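Local coordinates for protein histidine acid phosphatase (Bifidobacterium longum subsp. infantis, PDB 6RXD) that probably removes phosphate groups from inositol polyphosphates such as phytate, and from 2,3-bisphosphoglycerate, as a histidine acid phosphatase of the MINPP1 subfamily, at residues A[242-247]-A[332-337]; A[70-75]-A[246-251]; A[304-309]-A[343-348]; A[8-13]-A[311-316]. All coordinates share one frame; numbering follows the deposited sequence.

Contact 1. Residues A[242-247]-A[332-337]; sequences HDLLSQ and QYFQGA. With ZN (zinc ion), chain C.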
loop_
_atom_site.group_PDB
_atom_site.type_symbol
_atom_site.label_atom_id
_atom_site.label_comp_id
_atom_site.label_asym_id
_atom_site.label_seq_id
_atom_site.Cartn_x
_atom_site.Cartn_y
_atom_site.Cartn_z
ATOM N N HIS A 242 -24.104 10.939 9.776
ATOM C CA HIS A 242 -25.036 11.154 10.859
ATOM C C HIS A 242 -25.430 9.830 11.508
ATOM O O HIS A 242 -25.480 9.717 12.736
ATOM C CB HIS A 242 -26.282 11.867 10.364
ATOM C CG HIS A 242 -27.285 12.069 11.444
ATOM N ND1 HIS A 242 -27.154 13.067 12.387
ATOM C CD2 HIS A 242 -28.390 11.371 11.787
ATOM C CE1 HIS A 242 -28.153 12.997 13.242
ATOM N NE2 HIS A 242 -28.916 11.975 12.900
ATOM N N ASP A 243 -25.718 8.833 10.677
ATOM C CA ASP A 243 -26.104 7.503 11.142
ATOM C C ASP A 243 -25.062 6.937 12.109
ATOM O O ASP A 243 -25.380 6.463 13.212
ATOM C CB ASP A 243 -26.255 6.584 9.928
ATOM C CG ASP A 243 -26.996 5.303 10.243
ATOM O OD1 ASP A 243 -28.224 5.360 10.441
ATOM O OD2 ASP A 243 -26.351 4.236 10.264
ATOM N N LEU A 244 -23.810 6.993 11.681
ATOM C CA LEU A 244 -22.720 6.438 12.461
ATOM C C LEU A 244 -22.630 7.109 13.817
ATOM O O LEU A 244 -22.547 6.448 14.850
ATOM C CB LEU A 244 -21.403 6.639 11.717
ATOM C CG LEU A 244 -20.202 6.009 12.403
ATOM C CD1 LEU A 244 -20.285 4.483 12.256
ATOM C CD2 LEU A 244 -18.900 6.560 11.841
ATOM N N LEU A 245 -22.648 8.434 13.811
ATOM C CA LEU A 245 -22.423 9.189 15.041
ATOM C C LEU A 245 -23.598 9.096 16.000
ATOM O O LEU A 245 -23.428 9.269 17.206
ATOM C CB LEU A 245 -22.125 10.662 14.731
ATOM C CG LEU A 245 -20.846 10.914 13.931
ATOM C CD1 LEU A 245 -20.785 12.368 13.493
ATOM C CD2 LEU A 245 -19.616 10.569 14.753
ATOM N N SER A 246 -24.788 8.804 15.486
ATOM C CA SER A 246 -25.976 8.777 16.341
ATOM C C SER A 246 -25.999 7.574 17.284
ATOM O O SER A 246 -26.814 7.524 18.194
ATOM C CB SER A 246 -27.263 8.839 15.515
ATOM O OG SER A 246 -27.413 7.672 14.737
ATOM N N GLN A 247 -25.088 6.619 17.071
ATOM C CA GLN A 247 -24.908 5.488 17.983
ATOM C C GLN A 247 -24.303 5.950 19.286
ATOM O O GLN A 247 -24.402 5.272 20.309
ATOM C CB GLN A 247 -23.899 4.496 17.410
ATOM C CG GLN A 247 -24.284 3.833 16.137
ATOM C CD GLN A 247 -23.213 2.869 15.694
ATOM O OE1 GLN A 247 -23.232 1.692 16.062
ATOM N NE2 GLN A 247 -22.255 3.366 14.927
ATOM N N GLN A 332 -17.120 -2.270 16.957
ATOM C CA GLN A 332 -18.472 -2.298 17.503
ATOM C C GLN A 332 -19.375 -1.208 16.933
ATOM O O GLN A 332 -20.599 -1.319 17.023
ATOM C CB GLN A 332 -18.449 -2.134 19.015
ATOM C CG GLN A 332 -18.203 -0.698 19.419
ATOM C CD GLN A 332 -18.121 -0.534 20.903
ATOM O OE1 GLN A 332 -19.141 -0.373 21.571
ATOM N NE2 GLN A 332 -16.904 -0.575 21.438
ATOM N N TYR A 333 -18.784 -0.164 16.349
ATOM C CA TYR A 333 -19.573 0.924 15.777
ATOM C C TYR A 333 -19.895 0.672 14.318
ATOM O O TYR A 333 -20.585 1.473 13.684
ATOM C CB TYR A 333 -18.827 2.264 15.881
ATOM C CG TYR A 333 -18.421 2.631 17.293
ATOM C CD1 TYR A 333 -19.379 2.794 18.291
ATOM C CD2 TYR A 333 -17.085 2.845 17.617
ATOM C CE1 TYR A 333 -19.011 3.134 19.583
ATOM C CE2 TYR A 333 -16.708 3.196 18.907
ATOM C CZ TYR A 333 -17.675 3.329 19.881
ATOM O OH TYR A 333 -17.319 3.673 21.172
ATOM N N PHE A 334 -19.404 -0.443 13.785
ATOM C CA PHE A 334 -19.579 -0.717 12.357
ATOM C C PHE A 334 -20.200 -2.090 12.094
ATOM O O PHE A 334 -19.832 -2.773 11.138
ATOM C CB PHE A 334 -18.238 -0.578 11.635
ATOM C CG PHE A 334 -17.709 0.835 11.620
ATOM C CD1 PHE A 334 -18.068 1.707 10.604
ATOM C CD2 PHE A 334 -16.874 1.300 12.636
ATOM C CE1 PHE A 334 -17.586 3.013 10.577
ATOM C CE2 PHE A 334 -16.398 2.615 12.626
ATOM C CZ PHE A 334 -16.755 3.466 11.587
ATOM N N GLN A 335 -21.152 -2.464 12.943
ATOM C CA GLN A 335 -21.819 -3.769 12.882
ATOM C C GLN A 335 -23.194 -3.640 12.238
ATOM O O GLN A 335 -23.807 -2.577 12.289
ATOM C CB GLN A 335 -21.982 -4.342 14.289
ATOM C CG GLN A 335 -20.673 -4.602 15.020
ATOM C CD GLN A 335 -19.829 -5.648 14.329
ATOM O OE1 GLN A 335 -20.246 -6.799 14.182
ATOM N NE2 GLN A 335 -18.639 -5.254 13.887
ATOM N N GLY A 336 -23.677 -4.723 11.634
ATOM C CA GLY A 336 -25.004 -4.724 11.043
ATOM C C GLY A 336 -25.187 -3.634 10.012
ATOM O O GLY A 336 -24.368 -3.482 9.105
ATOM N N ALA A 337 -26.254 -2.853 10.161
ATOM C CA ALA A 337 -26.564 -1.799 9.203
ATOM C C ALA A 337 -25.461 -0.739 9.125
ATOM O O ALA A 337 -25.304 -0.064 8.109
ATOM C CB ALA A 337 -27.911 -1.157 9.537
HETATM ZN ZN ZN C . -30.494 10.795 13.832
HETATM O O HOH W 1 -22.557 -0.855 15.227
#
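Leu244 of helix 235-245 and Gln247, just beyond it, meet Tyr333 and Phe334, tying that helix to the loop between helices 301-317 and 339-357, beside a zinc site. Two residues before Leu244, His242 stands clear of the loop and binds a zinc ion through NE2 at 2.2 Å; Glu251 binds the same ion, and the histidine's ND1 is hydrogen-bonded to Glu301. Leu244 makes the apolar half of the contact. With CG anti to the backbone N (chi1 -176°), its branched end reaches the loop, where CD1 lies over one face of the Phe334 ring, 3.9 Å from the centroid and displaced toward the rim, a CH-pi contact. CD2 comes up to the same ring near CZ. Gln247 makes the polar half. Its chain runs extended past CG and delivers the amide beside Tyr333, where NE2 donates to Tyr333 O over 2.8 Å with an N-H...O angle of 160°. The second hydrogen of NE2 goes to Leu244 O at 3.1 Å, and both acceptors lie close to the amide plane. OE1 takes a hydrogen from a water at 2.8 Å, which also donates to Gln332 O and accepts from Gln335 N. Both N-H groups and the carbonyl oxygen of the Gln247 amide are thus engaged, which fixes its rotation and implies that one neutral group satisfies the carbonyl of Leu244 and that of Tyr333 in the loop, without any charge.

Contact 2. Residues A[70-75]-A[246-251]; sequences GGFKSE and SQIFTE. With ZN (zinc ion), chain C.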
loop_
_atom_site.group_PDB
_atom_site.type_symbol
_atom_site.label_atom_id
_atom_site.label_comp_id
_atom_site.label_asym_id
_atom_site.label_seq_id
_atom_site.Cartn_x
_atom_site.Cartn_y
_atom_site.Cartn_z
ATOM N N GLY A 70 -23.477 16.826 28.272
ATOM C CA GLY A 70 -24.478 15.768 28.292
ATOM C C GLY A 70 -24.846 15.308 26.892
ATOM O O GLY A 70 -26.018 15.025 26.596
ATOM N N GLY A 71 -23.838 15.212 26.032
ATOM C CA GLY A 71 -24.054 14.867 24.635
ATOM C C GLY A 71 -23.897 13.405 24.255
ATOM O O GLY A 71 -24.044 13.060 23.084
ATOM N N PHE A 72 -23.580 12.537 25.213
ATOM C CA PHE A 72 -23.556 11.109 24.925
ATOM C C PHE A 72 -24.937 10.510 25.155
ATOM O O PHE A 72 -25.714 11.007 25.980
ATOM C CB PHE A 72 -22.537 10.381 25.810
ATOM C CG PHE A 72 -21.111 10.581 25.383
ATOM C CD1 PHE A 72 -20.617 9.941 24.251
ATOM C CD2 PHE A 72 -20.271 11.434 26.086
ATOM C CE1 PHE A 72 -19.300 10.126 23.847
ATOM C CE2 PHE A 72 -18.956 11.622 25.686
ATOM C CZ PHE A 72 -18.467 10.966 24.569
ATOM N N LYS A 73 -25.242 9.439 24.432
ATOM C CA LYS A 73 -26.547 8.791 24.582
ATOM C C LYS A 73 -26.741 8.097 25.930
ATOM O O LYS A 73 -27.871 7.970 26.416
ATOM C CB LYS A 73 -26.812 7.821 23.427
ATOM C CG LYS A 73 -27.170 8.532 22.133
ATOM C CD LYS A 73 -28.054 7.665 21.240
ATOM C CE LYS A 73 -28.848 8.509 20.247
ATOM N NZ LYS A 73 -29.300 7.682 19.086
ATOM N N SER A 74 -25.641 7.663 26.540
ATOM C CA SER A 74 -25.688 7.070 27.880
ATOM C C SER A 74 -24.321 7.128 28.551
ATOM O O SER A 74 -23.305 7.394 27.896
ATOM C CB SER A 74 -26.164 5.614 27.830
ATOM O OG SER A 74 -25.137 4.761 27.359
ATOM N N GLU A 75 -24.307 6.878 29.860
ATOM C CA GLU A 75 -23.070 6.829 30.631
ATOM C C GLU A 75 -22.184 5.683 30.176
ATOM O O GLU A 75 -20.963 5.829 30.090
ATOM C CB GLU A 75 -23.383 6.677 32.123
ATOM C CG GLU A 75 -23.867 7.950 32.781
ATOM C CD GLU A 75 -22.752 8.952 32.976
ATOM O OE1 GLU A 75 -21.646 8.539 33.383
ATOM O OE2 GLU A 75 -22.980 10.154 32.723
ATOM N N SER A 246 -24.788 8.804 15.486
ATOM C CA SER A 246 -25.976 8.777 16.341
ATOM C C SER A 246 -25.999 7.574 17.284
ATOM O O SER A 246 -26.814 7.524 18.194
ATOM C CB SER A 246 -27.263 8.839 15.515
ATOM O OG SER A 246 -27.413 7.672 14.737
ATOM N N GLN A 247 -25.088 6.619 17.071
ATOM C CA GLN A 247 -24.908 5.488 17.983
ATOM C C GLN A 247 -24.303 5.950 19.286
ATOM O O GLN A 247 -24.402 5.272 20.309
ATOM C CB GLN A 247 -23.899 4.496 17.410
ATOM C CG GLN A 247 -24.284 3.833 16.137
ATOM C CD GLN A 247 -23.213 2.869 15.694
ATOM O OE1 GLN A 247 -23.232 1.692 16.062
ATOM N NE2 GLN A 247 -22.255 3.366 14.927
ATOM N N ILE A 248 -23.619 7.086 19.227
ATOM C CA ILE A 248 -22.805 7.548 20.339
ATOM C C ILE A 248 -23.350 8.845 20.921
ATOM O O ILE A 248 -23.452 9.001 22.140
ATOM C CB ILE A 248 -21.355 7.777 19.859
ATOM C CG1 ILE A 248 -20.749 6.458 19.376
ATOM C CG2 ILE A 248 -20.502 8.392 20.963
ATOM C CD1 ILE A 248 -19.703 6.642 18.262
ATOM N N PHE A 249 -23.713 9.779 20.047
ATOM C CA PHE A 249 -24.048 11.130 20.481
ATOM C C PHE A 249 -25.527 11.412 20.305
ATOM O O PHE A 249 -26.171 10.855 19.409
ATOM C CB PHE A 249 -23.260 12.165 19.669
ATOM C CG PHE A 249 -21.765 12.034 19.800
ATOM C CD1 PHE A 249 -21.103 12.562 20.904
ATOM C CD2 PHE A 249 -21.025 11.383 18.817
ATOM C CE1 PHE A 249 -19.721 12.435 21.026
ATOM C CE2 PHE A 249 -19.639 11.253 18.926
ATOM C CZ PHE A 249 -18.986 11.784 20.029
ATOM N N THR A 250 -26.065 12.298 21.143
ATOM C CA THR A 250 -27.484 12.651 21.050
ATOM C C THR A 250 -27.795 13.486 19.822
ATOM O O THR A 250 -26.920 14.145 19.267
ATOM C CB THR A 250 -27.970 13.450 22.277
ATOM O OG1 THR A 250 -27.327 14.735 22.306
ATOM C CG2 THR A 250 -27.679 12.694 23.562
ATOM N N GLU A 251 -29.060 13.471 19.416
ATOM C CA GLU A 251 -29.516 14.289 18.297
ATOM C C GLU A 251 -29.243 15.754 18.546
ATOM O O GLU A 251 -28.797 16.484 17.659
ATOM C CB GLU A 251 -31.017 14.094 18.099
ATOM C CG GLU A 251 -31.407 12.716 17.629
ATOM C CD GLU A 251 -30.860 12.383 16.260
ATOM O OE1 GLU A 251 -30.533 13.303 15.468
ATOM O OE2 GLU A 251 -30.767 11.178 15.986
HETATM ZN ZN ZN C . -30.494 10.795 13.832
HETATM O O HOH W 2 -27.758 16.144 24.564
HETATM O O HOH W 3 -30.939 9.136 17.429
#
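A single beta bridge pairs Phe72 with Phe249, joining the turn between helices 55-69 and 75-95 to the link between helices 235-245 and 251-258. Two backbone hydrogen bonds flank it: Thr250 N to Gly71 O and Lys73 N to Ile248 O, each 2.9 Å long. Lys73 adds a third link with its side chain, which leaves the backbone with CG anti to the carbonyl carbon (chi1 -75°) and then stays extended along residues 246-250. Its CB lies near Ile248 O, CG is 3.7 Å from both Ile248 O and Phe249 O, and CD and CE run close by Ser246 O. At the tip, NZ donates to Ser246 O at 2.6 Å, the donor tilted 22° from the carbonyl plane. NZ stops 4.9 Å from Glu251 OE2, not in contact with it.

Beside the bridge the aromatic side chains run side by side. The Phe72 and Phe249 rings are inclined at 25° but slid apart, so that they barely overlap. Ile248 CG2 touches both, at the edge of the Phe72 ring and over the centre of one face of the Phe249 ring. Ala66 of helix 55-69 touches both phenylalanines, and Phe81 of helix 75-95 meets Phe249 edge-to-face. Thr250 is the N-cap of helix 251-258, its OG1 bonded to Phe253 N. A water next to Lys73 accepts from NZ at 2.7 Å and donates to Glu251 OE2, the oxygen that binds the zinc ion at 2.2 Å.

Contact 3. Residues A[304-309]-A[343-348]; sequences AAMDLY and RMFAWA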
loop_
_atom_site.group_PDB
_atom_site.type_symbol
_atom_site.label_atom_id
_atom_site.label_comp_id
_atom_site.label_asym_id
_atom_site.label_seq_id
_atom_site.Cartn_x
_atom_site.Cartn_y
_atom_site.Cartn_z
ATOM N N ALA A 304 -16.268 14.247 11.789
ATOM C CA ALA A 304 -16.200 13.357 12.947
ATOM C C ALA A 304 -16.344 11.895 12.542
ATOM O O ALA A 304 -15.600 11.037 13.031
ATOM C CB ALA A 304 -17.250 13.736 13.995
ATOM N N ALA A 305 -17.278 11.607 11.637
ATOM C CA ALA A 305 -17.511 10.229 11.212
ATOM C C ALA A 305 -16.317 9.682 10.433
ATOM O O ALA A 305 -15.918 8.526 10.622
ATOM C CB ALA A 305 -18.801 10.117 10.381
ATOM N N MET A 306 -15.748 10.498 9.545
ATOM C CA MET A 306 -14.591 10.042 8.789
ATOM C C MET A 306 -13.391 9.856 9.707
ATOM O O MET A 306 -12.584 8.959 9.483
ATOM C CB MET A 306 -14.261 11.000 7.630
ATOM C CG MET A 306 -15.263 10.953 6.465
ATOM S SD MET A 306 -15.405 9.337 5.647
ATOM C CE MET A 306 -13.673 8.957 5.403
ATOM N N ASP A 307 -13.271 10.677 10.746
ATOM C CA ASP A 307 -12.211 10.457 11.730
ATOM C C ASP A 307 -12.420 9.139 12.474
ATOM O O ASP A 307 -11.458 8.390 12.694
ATOM C CB ASP A 307 -12.109 11.626 12.718
ATOM C CG ASP A 307 -11.588 12.886 12.070
ATOM O OD1 ASP A 307 -11.258 12.839 10.871
ATOM O OD2 ASP A 307 -11.507 13.922 12.760
ATOM N N LEU A 308 -13.669 8.843 12.824
ATOM C CA LEU A 308 -13.990 7.597 13.522
ATOM C C LEU A 308 -13.727 6.404 12.602
ATOM O O LEU A 308 -13.188 5.381 13.036
ATOM C CB LEU A 308 -15.453 7.590 14.010
ATOM C CG LEU A 308 -15.872 6.404 14.889
ATOM C CD1 LEU A 308 -14.939 6.324 16.086
ATOM C CD2 LEU A 308 -17.309 6.592 15.352
ATOM N N TYR A 309 -14.099 6.541 11.331
ATOM C CA TYR A 309 -13.802 5.500 10.353
ATOM C C TYR A 309 -12.297 5.298 10.217
ATOM O O TYR A 309 -11.825 4.165 10.123
ATOM C CB TYR A 309 -14.429 5.830 8.995
ATOM C CG TYR A 309 -14.034 4.851 7.910
ATOM C CD1 TYR A 309 -14.563 3.566 7.880
ATOM C CD2 TYR A 309 -13.135 5.211 6.922
ATOM C CE1 TYR A 309 -14.187 2.665 6.879
ATOM C CE2 TYR A 309 -12.768 4.325 5.935
ATOM C CZ TYR A 309 -13.294 3.060 5.921
ATOM O OH TYR A 309 -12.905 2.191 4.927
ATOM N N ARG A 343 -18.869 0.998 4.310
ATOM C CA ARG A 343 -18.724 0.838 2.869
ATOM C C ARG A 343 -18.774 2.199 2.166
ATOM O O ARG A 343 -18.026 2.448 1.229
ATOM C CB ARG A 343 -19.815 -0.104 2.344
ATOM C CG ARG A 343 -19.833 -0.316 0.840
ATOM C CD ARG A 343 -21.049 -1.163 0.452
ATOM N NE ARG A 343 -21.139 -1.357 -0.990
ATOM C CZ ARG A 343 -21.751 -0.515 -1.812
ATOM N NH1 ARG A 343 -21.783 -0.763 -3.114
ATOM N NH2 ARG A 343 -22.332 0.578 -1.329
ATOM N N MET A 344 -19.657 3.085 2.634
ATOM C CA MET A 344 -19.726 4.443 2.090
ATOM C C MET A 344 -18.423 5.206 2.344
ATOM O O MET A 344 -17.930 5.914 1.465
ATOM C CB MET A 344 -20.894 5.234 2.693
ATOM C CG MET A 344 -22.269 4.705 2.325
ATOM S SD MET A 344 -22.545 4.717 0.549
ATOM C CE MET A 344 -22.264 6.447 0.175
ATOM N N PHE A 345 -17.886 5.097 3.558
ATOM C CA PHE A 345 -16.648 5.799 3.903
ATOM C C PHE A 345 -15.462 5.235 3.132
ATOM O O PHE A 345 -14.573 5.978 2.705
ATOM C CB PHE A 345 -16.390 5.712 5.411
ATOM C CG PHE A 345 -17.541 6.210 6.246
ATOM C CD1 PHE A 345 -18.277 7.310 5.839
ATOM C CD2 PHE A 345 -17.912 5.551 7.413
ATOM C CE1 PHE A 345 -19.349 7.769 6.598
ATOM C CE2 PHE A 345 -18.994 5.999 8.173
ATOM C CZ PHE A 345 -19.709 7.115 7.758
ATOM N N ALA A 346 -15.454 3.916 2.955
ATOM C CA ALA A 346 -14.439 3.269 2.133
ATOM C C ALA A 346 -14.484 3.776 0.703
ATOM O O ALA A 346 -13.446 3.962 0.078
ATOM C CB ALA A 346 -14.609 1.746 2.156
ATOM N N TRP A 347 -15.684 3.976 0.170
ATOM C CA TRP A 347 -15.780 4.510 -1.187
ATOM C C TRP A 347 -15.219 5.913 -1.240
ATOM O O TRP A 347 -14.492 6.251 -2.165
ATOM C CB TRP A 347 -17.223 4.514 -1.677
ATOM C CG TRP A 347 -17.412 5.339 -2.903
ATOM C CD1 TRP A 347 -16.960 5.058 -4.172
ATOM C CD2 TRP A 347 -18.133 6.572 -2.999
ATOM N NE1 TRP A 347 -17.344 6.061 -5.038
ATOM C CE2 TRP A 347 -18.065 6.998 -4.342
ATOM C CE3 TRP A 347 -18.808 7.371 -2.072
ATOM C CZ2 TRP A 347 -18.669 8.180 -4.786
ATOM C CZ3 TRP A 347 -19.402 8.553 -2.514
ATOM C CH2 TRP A 347 -19.330 8.942 -3.857
ATOM N N ALA A 348 -15.567 6.737 -0.254
ATOM C CA ALA A 348 -15.048 8.101 -0.209
ATOM C C ALA A 348 -13.508 8.104 -0.213
ATOM O O ALA A 348 -12.890 8.893 -0.932
ATOM C CB ALA A 348 -15.595 8.836 1.012
#
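This is a buried, apolar helix-to-helix contact in which Tyr309 and Met306 of helix 301-317 pack against Phe345 of helix 339-357. The two segments cross almost perpendicularly, at -92°, with their axes 10.5 Å apart at closest approach. The Tyr309 ring lies against the root of the phenylalanine: Phe345 CB stands over the ring centre, 3.6 Å from the centroid, in a CH-pi contact. The side chains slide past each other in opposite directions, their ring planes inclined at 55°. Bent at chi2 and chi3, Met306 brings SD obliquely to the Phe345 ring, 3.5 Å from CD1, in a Met-aromatic contact. Ala305 CB approaches CZ at the far end of that ring. With CG anti to the backbone N (chi1 174°), Tyr309 reaches across to helix 339-357 and sets OH 3.3 Å from Ala346 CB, while the hydroxyl bonds to Tyr9 O outside the two helices. A leucine in place of Tyr309 would probably deprive Phe345 CB of its aromatic floor and leave Tyr9 O without this hydroxyl partner. Leu244 of helix 235-245 also packs on Phe345, so three helices meet here, in an orthogonal helix packing within the histidine phosphatase (branch 2) region.

Contact 4. Residues A[8-13]-A[311-316]; sequences RYYSSK and LYIIAA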
loop_
_atom_site.group_PDB
_atom_site.type_symbol
_atom_site.label_atom_id
_atom_site.label_comp_id
_atom_site.label_asym_id
_atom_site.label_seq_id
_atom_site.Cartn_x
_atom_site.Cartn_y
_atom_site.Cartn_z
ATOM N N ARG A 8 -14.019 -5.807 7.621
ATOM C CA ARG A 8 -14.846 -5.234 6.522
ATOM C C ARG A 8 -14.682 -3.754 6.183
ATOM O O ARG A 8 -14.695 -2.882 7.062
ATOM C CB ARG A 8 -16.327 -5.429 6.724
ATOM C CG ARG A 8 -16.989 -6.387 5.790
ATOM C CD ARG A 8 -18.449 -6.356 6.141
ATOM N NE ARG A 8 -18.619 -5.712 7.444
ATOM C CZ ARG A 8 -18.733 -6.368 8.599
ATOM N NH1 ARG A 8 -18.712 -7.694 8.615
ATOM N NH2 ARG A 8 -18.868 -5.697 9.735
ATOM N N TYR A 9 -14.628 -3.486 4.884
ATOM C CA TYR A 9 -14.504 -2.140 4.351
ATOM C C TYR A 9 -13.371 -1.366 4.986
ATOM O O TYR A 9 -13.550 -0.272 5.502
ATOM C CB TYR A 9 -15.836 -1.394 4.458
ATOM C CG TYR A 9 -16.975 -2.241 3.949
ATOM C CD1 TYR A 9 -17.030 -2.629 2.618
ATOM C CD2 TYR A 9 -17.986 -2.656 4.801
ATOM C CE1 TYR A 9 -18.075 -3.423 2.150
ATOM C CE2 TYR A 9 -19.034 -3.434 4.340
ATOM C CZ TYR A 9 -19.071 -3.812 3.016
ATOM O OH TYR A 9 -20.116 -4.590 2.563
ATOM N N TYR A 10 -12.187 -1.962 4.919
ATOM C CA TYR A 10 -10.981 -1.337 5.426
ATOM C C TYR A 10 -10.266 -0.487 4.386
ATOM O O TYR A 10 -9.273 0.161 4.709
ATOM C CB TYR A 10 -10.004 -2.414 5.904
ATOM C CG TYR A 10 -10.428 -3.218 7.110
ATOM C CD1 TYR A 10 -10.141 -4.582 7.177
ATOM C CD2 TYR A 10 -11.047 -2.620 8.202
ATOM C CE1 TYR A 10 -10.486 -5.339 8.290
ATOM C CE2 TYR A 10 -11.406 -3.377 9.325
ATOM C CZ TYR A 10 -11.111 -4.727 9.357
ATOM O OH TYR A 10 -11.446 -5.484 10.462
ATOM N N SER A 11 -10.745 -0.494 3.136
ATOM C CA SER A 11 -10.096 0.278 2.078
ATOM C C SER A 11 -8.621 -0.127 2.000
ATOM O O SER A 11 -8.289 -1.273 2.264
ATOM C CB SER A 11 -10.278 1.787 2.327
ATOM O OG SER A 11 -9.623 2.596 1.344
ATOM N N SER A 12 -7.731 0.792 1.651
ATOM C CA SER A 12 -6.315 0.425 1.511
ATOM C C SER A 12 -5.598 0.186 2.857
ATOM O O SER A 12 -4.387 -0.008 2.891
ATOM C CB SER A 12 -5.564 1.465 0.681
ATOM O OG SER A 12 -5.529 2.693 1.376
ATOM N N LYS A 13 -6.349 0.190 3.956
ATOM C CA LYS A 13 -5.810 -0.246 5.248
ATOM C C LYS A 13 -6.067 -1.728 5.470
ATOM O O LYS A 13 -5.744 -2.260 6.519
ATOM C CB LYS A 13 -6.432 0.551 6.407
ATOM C CG LYS A 13 -5.654 1.775 6.853
ATOM C CD LYS A 13 -5.383 2.749 5.738
ATOM C CE LYS A 13 -4.773 4.034 6.308
ATOM N NZ LYS A 13 -4.048 4.818 5.285
ATOM N N LEU A 311 -10.108 5.645 12.503
ATOM C CA LEU A 311 -9.633 4.896 13.669
ATOM C C LEU A 311 -10.002 3.426 13.543
ATOM O O LEU A 311 -9.213 2.555 13.899
ATOM C CB LEU A 311 -10.178 5.493 14.977
ATOM C CG LEU A 311 -9.691 6.907 15.315
ATOM C CD1 LEU A 311 -10.210 7.286 16.700
ATOM C CD2 LEU A 311 -8.169 7.005 15.274
ATOM N N TYR A 312 -11.191 3.154 13.020
ATOM C CA TYR A 312 -11.640 1.781 12.779
ATOM C C TYR A 312 -10.698 1.029 11.844
ATOM O O TYR A 312 -10.330 -0.137 12.105
ATOM C CB TYR A 312 -13.065 1.820 12.218
ATOM C CG TYR A 312 -13.558 0.574 11.521
ATOM C CD1 TYR A 312 -13.853 -0.583 12.234
ATOM C CD2 TYR A 312 -13.778 0.580 10.154
ATOM C CE1 TYR A 312 -14.325 -1.713 11.590
ATOM C CE2 TYR A 312 -14.254 -0.542 9.499
ATOM C CZ TYR A 312 -14.526 -1.687 10.227
ATOM O OH TYR A 312 -15.002 -2.816 9.589
ATOM N N ILE A 313 -10.288 1.673 10.759
ATOM C CA ILE A 313 -9.438 0.960 9.825
ATOM C C ILE A 313 -8.001 0.824 10.326
ATOM O O ILE A 313 -7.354 -0.199 10.093
ATOM C CB ILE A 313 -9.517 1.539 8.403
ATOM C CG1 ILE A 313 -8.904 2.938 8.351
ATOM C CG2 ILE A 313 -10.968 1.541 7.923
ATOM C CD1 ILE A 313 -9.027 3.610 6.965
ATOM N N ILE A 314 -7.497 1.836 11.030
ATOM C CA ILE A 314 -6.149 1.725 11.593
ATOM C C ILE A 314 -6.130 0.705 12.741
ATOM O O ILE A 314 -5.136 0.022 12.955
ATOM C CB ILE A 314 -5.593 3.096 12.024
ATOM C CG1 ILE A 314 -5.321 3.966 10.795
ATOM C CG2 ILE A 314 -4.275 2.959 12.772
ATOM C CD1 ILE A 314 -4.157 3.476 9.926
ATOM N N ALA A 315 -7.237 0.603 13.470
ATOM C CA ALA A 315 -7.357 -0.379 14.552
ATOM C C ALA A 315 -7.126 -1.786 14.026
ATOM O O ALA A 315 -6.508 -2.607 14.703
ATOM C CB ALA A 315 -8.712 -0.292 15.208
ATOM N N ALA A 316 -7.616 -2.071 12.822
ATOM C CA ALA A 316 -7.393 -3.391 12.223
ATOM C C ALA A 316 -5.907 -3.636 11.989
ATOM O O ALA A 316 -5.421 -4.762 12.125
ATOM C CB ALA A 316 -8.162 -3.526 10.918
#
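Tyr312 and Arg8 supply the hydrogen bond of this contact: Tyr312 OH donates to Arg8 O at 2.5 Å, in the carbonyl plane and on a lone pair. Arg8 O also lies in the plane of the tyrosine ring, at its edge. Chi1 of 162°, which places CG opposite the backbone N, carries the phenol from helix 301-317 to the N-terminal segment. Replacing Tyr312 by phenylalanine would probably leave Arg8 O without its hydroxyl donor, though the ring contact with Tyr10 could stay.

Aromatic contacts centre on Tyr10. Its ring is inclined at 45° to that of Tyr312, with CE2 3.7 Å from Tyr312 CZ. Ala316 CB covers one face, 3.8 Å from the ring centroid in a CH-pi contact, and the backbone N of Arg8 lies over the opposite face.

Aliphatic packing completes the contact. Ile313 CG2 meets Tyr10 CA and lies at the edge of its ring, while the methylenes of Lys13, bent at chi2, cross Ile313 and Ile314 obliquely; Lys13 CE is 3.7 Å from Ile314 CD1.

The N-terminal segment is thereby laid across helix 301-317 and also against helix 339-357, where Tyr9 packs on Ala342 and Ser11 OG bonds to Asp350, while Ser12 O reaches Arg44 at the end of strand 34-44.

Helix 301-317 joins contacts 3 and 4, whose centres are about 10 Å apart; Tyr309 OH lies 2.6 Å from Tyr9 O between them. Contact 1 adjoins both: Leu244 CD2 comes within 3.7 Å of Phe345 CE2, and Phe334 stacks on Tyr312. Contacts 1 and 2 share Ser246 and Gln247, and their centres lie about 12 Å apart. They hold the two protein ligands of one zinc ion, His242 in contact 1 and Glu251 in contact 2. Contact 3 stands farther from the metal, with the side chain of Ala305 about 12 Å from a bound zinc ion. Contacts 2 and 4 do not touch, their nearest atoms being about 10 Å apart.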